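Local coordinates for protein Ta0487 (Thermoplasma acidophilum, PDB 3KBQ), which is of unknown function but belongs to the CinA family, this piece being a probable molybdopterin-binding domain, at residues Lys86-Asp91 and Pro122-Pro127; Leu72-Asp77 and Leu116-Ile121; Asn5-Thr10 and Glu61-Val66. All coordinates share one frame; numbering follows the deposited sequence.

All three contacts lie in the probable molybdopterin-binding domain, each centred about 12 Å from the centre of the chain. Contact 3 comes first along the chain and joins strands 5-11 and 65-69 inside the six-stranded mixed sheet. Contacts 1 and 2 follow and interleave: 72-77 and 86-91 pair in turn with 116-121 and 122-127. Their centres are about 14 Å apart, and they touch where P127 CB meets I121 CD1 at 3.9 Å. The centre of contact 3 is about 17 Å from that of contact 1 and 23 Å from that of contact 2. Contact 3 thus lies within the parallel part of the sheet, while the others join loop 72-77 and the residues just past helix 80-87 to residues near edge strand 125-128.

Contact 1: residues Lys86-Asp91 and Pro122-Pro127; sequences KCIGQD and PPSCRP
The flat carboxamide of Q90 is packed on both faces: CG and CD of P123 lie over the OE1 end of one, with P123 CG 3.2 Å from Q90 OE1, and I88 CD1 of its own segment covers the other. Its two polar atoms bond to S124 in the type I beta turn P122-C125, which leads into strand 125-128, while the Q90 backbone follows directly on G89, where a Schellman motif ends helix 80-87. OE1 accepts from the turn's S124 N at 3.1 Å, with the donor in the amide plane and on a lone pair. NE2 gives a less straight bond to S124 OG at 2.9 Å (131° at the hydrogen), the hydroxyl lying 34° out of the plane on the I88 side. CG sits beside the backbone N (chi1 -53°) and the chain runs extended from there, which carries the amide across to the turn. An alanine here lacks the amide and would probably leave S124 N without its acceptor, with a gap between I88 and P123. C125, closing the turn, is in disulfide linkage with C140, and S124 OG has a further weak bond to A141 O. I88 CD1 also reaches S124 itself, lying 3.9 Å from its CB.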
loop_
_atom_site.group_PDB
_atom_site.type_symbol
_atom_site.label_atom_id
_atom_site.label_comp_id
_atom_site.label_asym_id
_atom_site.label_seq_id
_atom_site.Cartn_x
_atom_site.Cartn_y
_atom_site.Cartn_z
ATOM N N LYS B 86 -17.338 -7.378 -8.120
ATOM C CA LYS B 86 -16.809 -8.131 -9.251
ATOM C C LYS B 86 -15.858 -9.160 -8.713
ATOM O O LYS B 86 -15.859 -10.315 -9.113
ATOM C CB LYS B 86 -16.055 -7.192 -10.199
ATOM C CG LYS B 86 -15.528 -7.862 -11.442
ATOM C CD LYS B 86 -14.533 -6.921 -12.170
ATOM C CE LYS B 86 -14.274 -7.452 -13.562
ATOM N NZ LYS B 86 -14.325 -6.318 -14.495
ATOM N N CYS B 87 -15.042 -8.759 -7.756
ATOM C CA CYS B 87 -14.034 -9.688 -7.335
ATOM C C CYS B 87 -14.590 -10.838 -6.474
ATOM O O CYS B 87 -13.961 -11.874 -6.394
ATOM C CB CYS B 87 -12.870 -8.979 -6.701
ATOM S SG CYS B 87 -13.085 -8.726 -4.924
ATOM N N ILE B 88 -15.760 -10.678 -5.860
ATOM C CA ILE B 88 -16.381 -11.824 -5.163
ATOM C C ILE B 88 -17.435 -12.524 -6.034
ATOM O O ILE B 88 -18.106 -13.470 -5.587
ATOM C CB ILE B 88 -17.007 -11.480 -3.771
ATOM C CG1 ILE B 88 -18.054 -10.354 -3.884
ATOM C CG2 ILE B 88 -15.938 -11.094 -2.764
ATOM C CD1 ILE B 88 -18.941 -10.227 -2.651
ATOM N N GLY B 89 -17.591 -12.059 -7.269
ATOM C CA GLY B 89 -18.504 -12.730 -8.182
ATOM C C GLY B 89 -19.967 -12.395 -7.993
ATOM O O GLY B 89 -20.841 -13.165 -8.401
ATOM N N GLN B 90 -20.262 -11.225 -7.427
ATOM C CA GLN B 90 -21.672 -10.847 -7.276
ATOM C C GLN B 90 -22.090 -9.663 -8.137
ATOM O O GLN B 90 -21.256 -8.874 -8.594
ATOM C CB GLN B 90 -21.981 -10.531 -5.837
ATOM C CG GLN B 90 -21.573 -11.618 -4.905
ATOM C CD GLN B 90 -22.144 -11.426 -3.531
ATOM O OE1 GLN B 90 -22.613 -10.338 -3.162
ATOM N NE2 GLN B 90 -22.119 -12.490 -2.753
ATOM N N ASP B 91 -23.391 -9.565 -8.367
ATOM C CA ASP B 91 -23.944 -8.420 -9.061
ATOM C C ASP B 91 -24.365 -7.343 -8.043
ATOM O O ASP B 91 -24.786 -7.634 -6.922
ATOM C CB ASP B 91 -25.154 -8.828 -9.921
ATOM C CG ASP B 91 -24.811 -9.893 -10.947
ATOM O OD1 ASP B 91 -23.662 -9.893 -11.457
ATOM O OD2 ASP B 91 -25.681 -10.736 -11.241
ATOM N N PRO B 122 -23.603 -5.232 -3.439
ATOM C CA PRO B 122 -23.821 -6.678 -3.616
ATOM C C PRO B 122 -24.535 -7.306 -2.385
ATOM O O PRO B 122 -24.496 -6.741 -1.295
ATOM C CB PRO B 122 -22.388 -7.216 -3.773
ATOM C CG PRO B 122 -21.576 -6.357 -2.913
ATOM C CD PRO B 122 -22.238 -4.954 -2.934
ATOM N N PRO B 123 -25.194 -8.464 -2.549
ATOM C CA PRO B 123 -25.929 -9.053 -1.405
ATOM C C PRO B 123 -25.077 -9.453 -0.204
ATOM O O PRO B 123 -25.599 -9.544 0.897
ATOM C CB PRO B 123 -26.599 -10.298 -2.015
ATOM C CG PRO B 123 -25.835 -10.604 -3.206
ATOM C CD PRO B 123 -25.387 -9.264 -3.766
ATOM N N SER B 124 -23.777 -9.670 -0.399
ATOM C CA SER B 124 -22.887 -9.983 0.724
ATOM C C SER B 124 -22.616 -8.819 1.681
ATOM O O SER B 124 -21.941 -9.010 2.703
ATOM C CB SER B 124 -21.545 -10.475 0.189
ATOM O OG SER B 124 -21.548 -11.890 0.045
ATOM N N CYS B 125 -23.092 -7.622 1.334
ATOM C CA CYS B 125 -22.820 -6.423 2.129
ATOM C C CYS B 125 -24.078 -5.835 2.720
ATOM O O CYS B 125 -25.146 -6.000 2.148
ATOM C CB CYS B 125 -22.148 -5.368 1.260
ATOM S SG CYS B 125 -20.547 -5.925 0.599
ATOM N N ARG B 126 -23.934 -5.159 3.860
ATOM C CA ARG B 126 -24.947 -4.285 4.434
ATOM C C ARG B 126 -24.421 -2.842 4.443
ATOM O O ARG B 126 -23.238 -2.624 4.765
ATOM C CB ARG B 126 -25.193 -4.670 5.884
ATOM C CG ARG B 126 -26.067 -5.875 6.089
ATOM C CD ARG B 126 -26.433 -5.991 7.571
ATOM N NE ARG B 126 -25.309 -6.448 8.393
ATOM C CZ ARG B 126 -24.700 -5.727 9.334
ATOM N NH1 ARG B 126 -25.098 -4.488 9.602
ATOM N NH2 ARG B 126 -23.683 -6.254 10.012
ATOM N N PRO B 127 -25.293 -1.844 4.173
ATOM C CA PRO B 127 -24.780 -0.483 4.255
ATOM C C PRO B 127 -24.627 -0.027 5.700
ATOM O O PRO B 127 -25.363 -0.498 6.549
ATOM C CB PRO B 127 -25.847 0.350 3.532
ATOM C CG PRO B 127 -27.168 -0.482 3.594
ATOM C CD PRO B 127 -26.765 -1.900 3.993
#

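Contact 2: residues Leu72-Asp77 and Leu116-Ile121; sequences LGPTFD and LKMAKI
K117 reaches from the 3-10 segment 117-119 to the backbone of 72-77. Its CB points toward that loop, and CG, placed between the backbone N and the carbonyl carbon (chi1 79°), starts a chain that bends at every later torsion. CE comes within 3.7 Å of G73 O. Beyond it, NZ donates to the same oxygen at 2.8 Å, in the carbonyl plane with a C=O...N angle of 160°, and to T75 O at 3.1 Å, this time from well above the carbonyl plane. With Q114 O as a third acceptor, three backbone oxygens grip the ammonium group, two from the loop 72-77 and one from helix 113-116. Beside these bonds, M118 SD rests over the face of the peptide between G73 and P74, 3.5 Å from G73 C, and packs against P74 CB at 3.9 Å. The M118 and P74 side chains lie side by side, pointing the same way, with Y106 of helix 96-106 also against the proline. A sulfate ion lies about 5 Å from the T75 side chain. Segment 72-77 belongs to the glycine-rich loop after a core parallel strand; in relatives of the MoCF_biosynth family this loop lines the molybdopterin pocket, probably as here.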
loop_
_atom_site.group_PDB
_atom_site.type_symbol
_atom_site.label_atom_id
_atom_site.label_comp_id
_atom_site.label_asym_id
_atom_site.label_seq_id
_atom_site.Cartn_x
_atom_site.Cartn_y
_atom_site.Cartn_z
ATOM N N LEU B 72 -15.544 5.738 -2.746
ATOM C CA LEU B 72 -16.987 5.699 -2.412
ATOM C C LEU B 72 -17.422 7.122 -2.415
ATOM O O LEU B 72 -16.852 7.937 -1.646
ATOM C CB LEU B 72 -17.217 5.221 -0.970
ATOM C CG LEU B 72 -17.602 3.780 -0.683
ATOM C CD1 LEU B 72 -16.556 2.950 -1.292
ATOM C CD2 LEU B 72 -17.697 3.543 0.850
ATOM N N GLY B 73 -18.420 7.465 -3.218
ATOM C CA GLY B 73 -18.717 8.862 -3.424
ATOM C C GLY B 73 -19.586 9.031 -4.649
ATOM O O GLY B 73 -19.749 8.083 -5.436
ATOM N N PRO B 74 -20.144 10.236 -4.824
ATOM C CA PRO B 74 -21.095 10.436 -5.897
ATOM C C PRO B 74 -20.448 10.721 -7.275
ATOM O O PRO B 74 -20.938 11.563 -7.989
ATOM C CB PRO B 74 -21.907 11.661 -5.402
ATOM C CG PRO B 74 -20.919 12.475 -4.727
ATOM C CD PRO B 74 -19.968 11.465 -4.030
ATOM N N THR B 75 -19.360 10.052 -7.660
ATOM C CA THR B 75 -18.762 10.334 -8.979
ATOM C C THR B 75 -18.518 8.986 -9.645
ATOM O O THR B 75 -18.403 7.995 -8.948
ATOM C CB THR B 75 -17.414 11.116 -8.922
ATOM O OG1 THR B 75 -16.404 10.273 -8.369
ATOM C CG2 THR B 75 -17.506 12.451 -8.097
ATOM N N PHE B 76 -18.484 8.951 -10.979
ATOM C CA PHE B 76 -18.101 7.745 -11.703
ATOM C C PHE B 76 -16.714 7.231 -11.318
ATOM O O PHE B 76 -16.452 6.042 -11.415
ATOM C CB PHE B 76 -18.201 7.981 -13.224
ATOM C CG PHE B 76 -19.636 8.100 -13.720
ATOM C CD1 PHE B 76 -20.548 7.068 -13.491
ATOM C CD2 PHE B 76 -20.074 9.246 -14.375
ATOM C CE1 PHE B 76 -21.898 7.170 -13.947
ATOM C CE2 PHE B 76 -21.397 9.352 -14.828
ATOM C CZ PHE B 76 -22.314 8.305 -14.596
ATOM N N ASP B 77 -15.832 8.120 -10.870
ATOM C CA ASP B 77 -14.470 7.745 -10.478
ATOM C C ASP B 77 -14.503 6.901 -9.198
ATOM O O ASP B 77 -13.532 6.228 -8.876
ATOM C CB ASP B 77 -13.623 9.016 -10.235
ATOM C CG ASP B 77 -12.083 8.762 -10.338
ATOM O OD1 ASP B 77 -11.621 8.076 -11.288
ATOM O OD2 ASP B 77 -11.320 9.271 -9.464
ATOM N N LEU B 116 -27.223 8.127 -7.506
ATOM C CA LEU B 116 -28.020 6.936 -7.415
ATOM C C LEU B 116 -27.142 5.716 -7.215
ATOM O O LEU B 116 -27.455 4.897 -6.343
ATOM C CB LEU B 116 -28.860 6.723 -8.677
ATOM C CG LEU B 116 -29.706 5.436 -8.770
ATOM C CD1 LEU B 116 -30.767 5.401 -7.650
ATOM C CD2 LEU B 116 -30.416 5.351 -10.142
ATOM N N LYS B 117 -26.049 5.603 -7.997
ATOM C CA LYS B 117 -25.226 4.374 -7.971
ATOM C C LYS B 117 -24.636 4.102 -6.588
ATOM O O LYS B 117 -24.256 2.955 -6.302
ATOM C CB LYS B 117 -24.186 4.311 -9.108
ATOM C CG LYS B 117 -22.916 5.134 -8.907
ATOM C CD LYS B 117 -21.783 4.276 -8.294
ATOM C CE LYS B 117 -20.885 5.074 -7.285
ATOM N NZ LYS B 117 -20.808 6.555 -7.523
ATOM N N MET B 118 -24.596 5.116 -5.712
ATOM C CA MET B 118 -24.119 4.880 -4.330
ATOM C C MET B 118 -25.012 3.932 -3.527
ATOM O O MET B 118 -24.568 3.417 -2.489
ATOM C CB MET B 118 -23.895 6.191 -3.512
ATOM C CG MET B 118 -22.725 7.071 -3.944
ATOM S SD MET B 118 -22.600 8.625 -2.983
ATOM C CE MET B 118 -24.297 9.218 -2.899
ATOM N N ALA B 119 -26.250 3.703 -3.977
ATOM C CA ALA B 119 -27.122 2.706 -3.323
ATOM C C ALA B 119 -26.989 1.289 -3.875
ATOM O O ALA B 119 -27.675 0.385 -3.396
ATOM C CB ALA B 119 -28.607 3.153 -3.345
ATOM N N LYS B 120 -26.151 1.097 -4.905
ATOM C CA LYS B 120 -25.988 -0.211 -5.571
ATOM C C LYS B 120 -24.962 -1.021 -4.758
ATOM O O LYS B 120 -23.848 -0.557 -4.495
ATOM C CB LYS B 120 -25.572 -0.021 -7.043
ATOM C CG LYS B 120 -26.673 0.329 -8.058
ATOM C CD LYS B 120 -27.358 -0.975 -8.628
ATOM C CE LYS B 120 -27.793 -0.900 -10.146
ATOM N NZ LYS B 120 -29.306 -0.862 -10.503
ATOM N N ILE B 121 -25.347 -2.207 -4.301
ATOM C CA ILE B 121 -24.581 -2.943 -3.282
ATOM C C ILE B 121 -24.665 -4.423 -3.676
ATOM O O ILE B 121 -25.687 -4.815 -4.230
ATOM C CB ILE B 121 -25.249 -2.696 -1.912
ATOM C CG1 ILE B 121 -24.588 -1.538 -1.164
ATOM C CG2 ILE B 121 -25.243 -3.880 -1.004
ATOM C CD1 ILE B 121 -25.561 -0.957 -0.098
#

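Contact 3: residues Asn5-Thr10 and Glu61-Val66; sequences NASVIT and EVSDLV
Backbone bonds set A6-S7 alongside L65-V66 as parallel strands, with A6 opposite L65 and S7 opposite V66. S7 N donates to L65 O at 2.9 Å. At the start of the pairing N5 O receives two N-H groups: L65 N in a weak bond and, from just before the strand, D64 N at 3.1 Å, tilted 34° from the carbonyl plane. Two CA-H...O contacts fill in between, the shorter from A6 CA to L65 O at 3.0 Å.

Apolar side chains line both faces of the sheet. A6 CB and L65 CB are neighbours on the face covered by L32 of helix 23-34. On the other face I9 CD1 crosses V66 CG1 at 3.6 Å; V66 CG1 stands anti to its backbone N (chi1 174°), which turns it toward I9 CD1. A59 of helix 49-62 packs against both, and F56 against I9. The arrangement is that of a Rossmann-like three-layer alpha/beta domain: helix 49-62 forms the beta-alpha-beta crossover from strand 38-45 to strand 65-69, and strand 5-11 lies between those two in the sheet.

Polar side chains gather where the crossover helix ends. S63 CB sits 3.3 Å from N5 O, and its OG, bonded chiefly to A59 O, makes at most a long, weak bond to S7 OG, which also has a weak bond to R41 O. V62 CG2 closes over that same S7 hydroxyl at 3.7 Å. The N5 amide turns its ND2 to Q38 OE1, and its CB packs 3.5 Å from V62 O. D64 OD1 forms a salt bridge with K145, whose NZ also bonds to S63 O.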
loop_
_atom_site.group_PDB
_atom_site.type_symbol
_atom_site.label_atom_id
_atom_site.label_comp_id
_atom_site.label_asym_id
_atom_site.label_seq_id
_atom_site.Cartn_x
_atom_site.Cartn_y
_atom_site.Cartn_z
ATOM N N ASN B 5 -5.230 -11.503 11.811
ATOM C CA ASN B 5 -4.600 -10.779 10.711
ATOM C C ASN B 5 -5.606 -9.835 10.069
ATOM O O ASN B 5 -6.734 -10.230 9.771
ATOM C CB ASN B 5 -4.059 -11.756 9.652
ATOM C CG ASN B 5 -2.628 -12.305 9.983
ATOM O OD1 ASN B 5 -2.158 -13.271 9.358
ATOM N ND2 ASN B 5 -1.943 -11.677 10.943
ATOM N N ALA B 6 -5.190 -8.597 9.854
ATOM C CA ALA B 6 -5.989 -7.625 9.091
ATOM C C ALA B 6 -5.156 -7.056 7.983
ATOM O O ALA B 6 -3.923 -7.019 8.099
ATOM C CB ALA B 6 -6.518 -6.447 9.974
ATOM N N SER B 7 -5.822 -6.647 6.903
ATOM C CA SER B 7 -5.151 -5.878 5.848
ATOM C C SER B 7 -5.879 -4.589 5.567
ATOM O O SER B 7 -7.084 -4.476 5.815
ATOM C CB SER B 7 -5.030 -6.688 4.554
ATOM O OG SER B 7 -3.980 -7.618 4.753
ATOM N N VAL B 8 -5.142 -3.628 5.027
ATOM C CA VAL B 8 -5.654 -2.310 4.732
ATOM C C VAL B 8 -5.509 -2.050 3.229
ATOM O O VAL B 8 -4.486 -2.308 2.624
ATOM C CB VAL B 8 -4.916 -1.253 5.567
ATOM C CG1 VAL B 8 -5.486 0.164 5.365
ATOM C CG2 VAL B 8 -4.970 -1.667 7.055
ATOM N N ILE B 9 -6.551 -1.482 2.645
ATOM C CA ILE B 9 -6.535 -1.126 1.248
ATOM C C ILE B 9 -6.888 0.357 1.162
ATOM O O ILE B 9 -7.777 0.847 1.873
ATOM C CB ILE B 9 -7.569 -1.940 0.433
ATOM C CG1 ILE B 9 -7.225 -3.453 0.431
ATOM C CG2 ILE B 9 -7.635 -1.362 -1.052
ATOM C CD1 ILE B 9 -8.451 -4.323 -0.030
ATOM N N THR B 10 -6.167 1.078 0.315
ATOM C CA THR B 10 -6.442 2.472 0.072
ATOM C C THR B 10 -6.637 2.561 -1.452
ATOM O O THR B 10 -5.781 2.121 -2.232
ATOM C CB THR B 10 -5.242 3.388 0.461
ATOM O OG1 THR B 10 -4.947 3.217 1.856
ATOM C CG2 THR B 10 -5.575 4.896 0.212
ATOM N N GLU B 61 -6.919 -13.308 1.009
ATOM C CA GLU B 61 -6.080 -14.503 1.069
ATOM C C GLU B 61 -5.210 -14.484 2.353
ATOM O O GLU B 61 -4.926 -15.505 2.915
ATOM C CB GLU B 61 -5.189 -14.504 -0.163
ATOM C CG GLU B 61 -4.139 -15.543 -0.208
ATOM C CD GLU B 61 -3.323 -15.448 -1.533
ATOM O OE1 GLU B 61 -3.724 -14.722 -2.494
ATOM O OE2 GLU B 61 -2.257 -16.103 -1.592
ATOM N N VAL B 62 -4.779 -13.324 2.817
ATOM C CA VAL B 62 -3.816 -13.286 3.941
ATOM C C VAL B 62 -4.400 -12.784 5.282
ATOM O O VAL B 62 -3.705 -12.764 6.322
ATOM C CB VAL B 62 -2.581 -12.420 3.542
ATOM C CG1 VAL B 62 -1.945 -12.975 2.278
ATOM C CG2 VAL B 62 -2.972 -10.862 3.348
ATOM N N SER B 63 -5.665 -12.370 5.284
ATOM C CA SER B 63 -6.250 -11.820 6.496
ATOM C C SER B 63 -7.741 -12.162 6.619
ATOM O O SER B 63 -8.406 -12.407 5.614
ATOM C CB SER B 63 -6.008 -10.301 6.592
ATOM O OG SER B 63 -6.644 -9.665 5.526
ATOM N N ASP B 64 -8.250 -12.173 7.853
ATOM C CA ASP B 64 -9.645 -12.399 8.108
ATOM C C ASP B 64 -10.451 -11.119 8.277
ATOM O O ASP B 64 -11.673 -11.177 8.331
ATOM C CB ASP B 64 -9.858 -13.324 9.313
ATOM C CG ASP B 64 -9.568 -14.802 8.988
ATOM O OD1 ASP B 64 -9.114 -15.133 7.840
ATOM O OD2 ASP B 64 -9.808 -15.640 9.896
ATOM N N LEU B 65 -9.782 -9.973 8.319
ATOM C CA LEU B 65 -10.493 -8.695 8.372
ATOM C C LEU B 65 -9.766 -7.758 7.419
ATOM O O LEU B 65 -8.528 -7.619 7.491
ATOM C CB LEU B 65 -10.460 -8.091 9.772
ATOM C CG LEU B 65 -10.896 -6.602 9.866
ATOM C CD1 LEU B 65 -12.363 -6.420 9.485
ATOM C CD2 LEU B 65 -10.698 -6.099 11.277
ATOM N N VAL B 66 -10.521 -7.145 6.522
ATOM C CA VAL B 66 -9.964 -6.281 5.485
ATOM C C VAL B 66 -10.681 -4.952 5.578
ATOM O O VAL B 66 -11.932 -4.904 5.597
ATOM C CB VAL B 66 -10.179 -6.922 4.069
ATOM C CG1 VAL B 66 -9.732 -5.983 2.950
ATOM C CG2 VAL B 66 -9.377 -8.257 3.980
#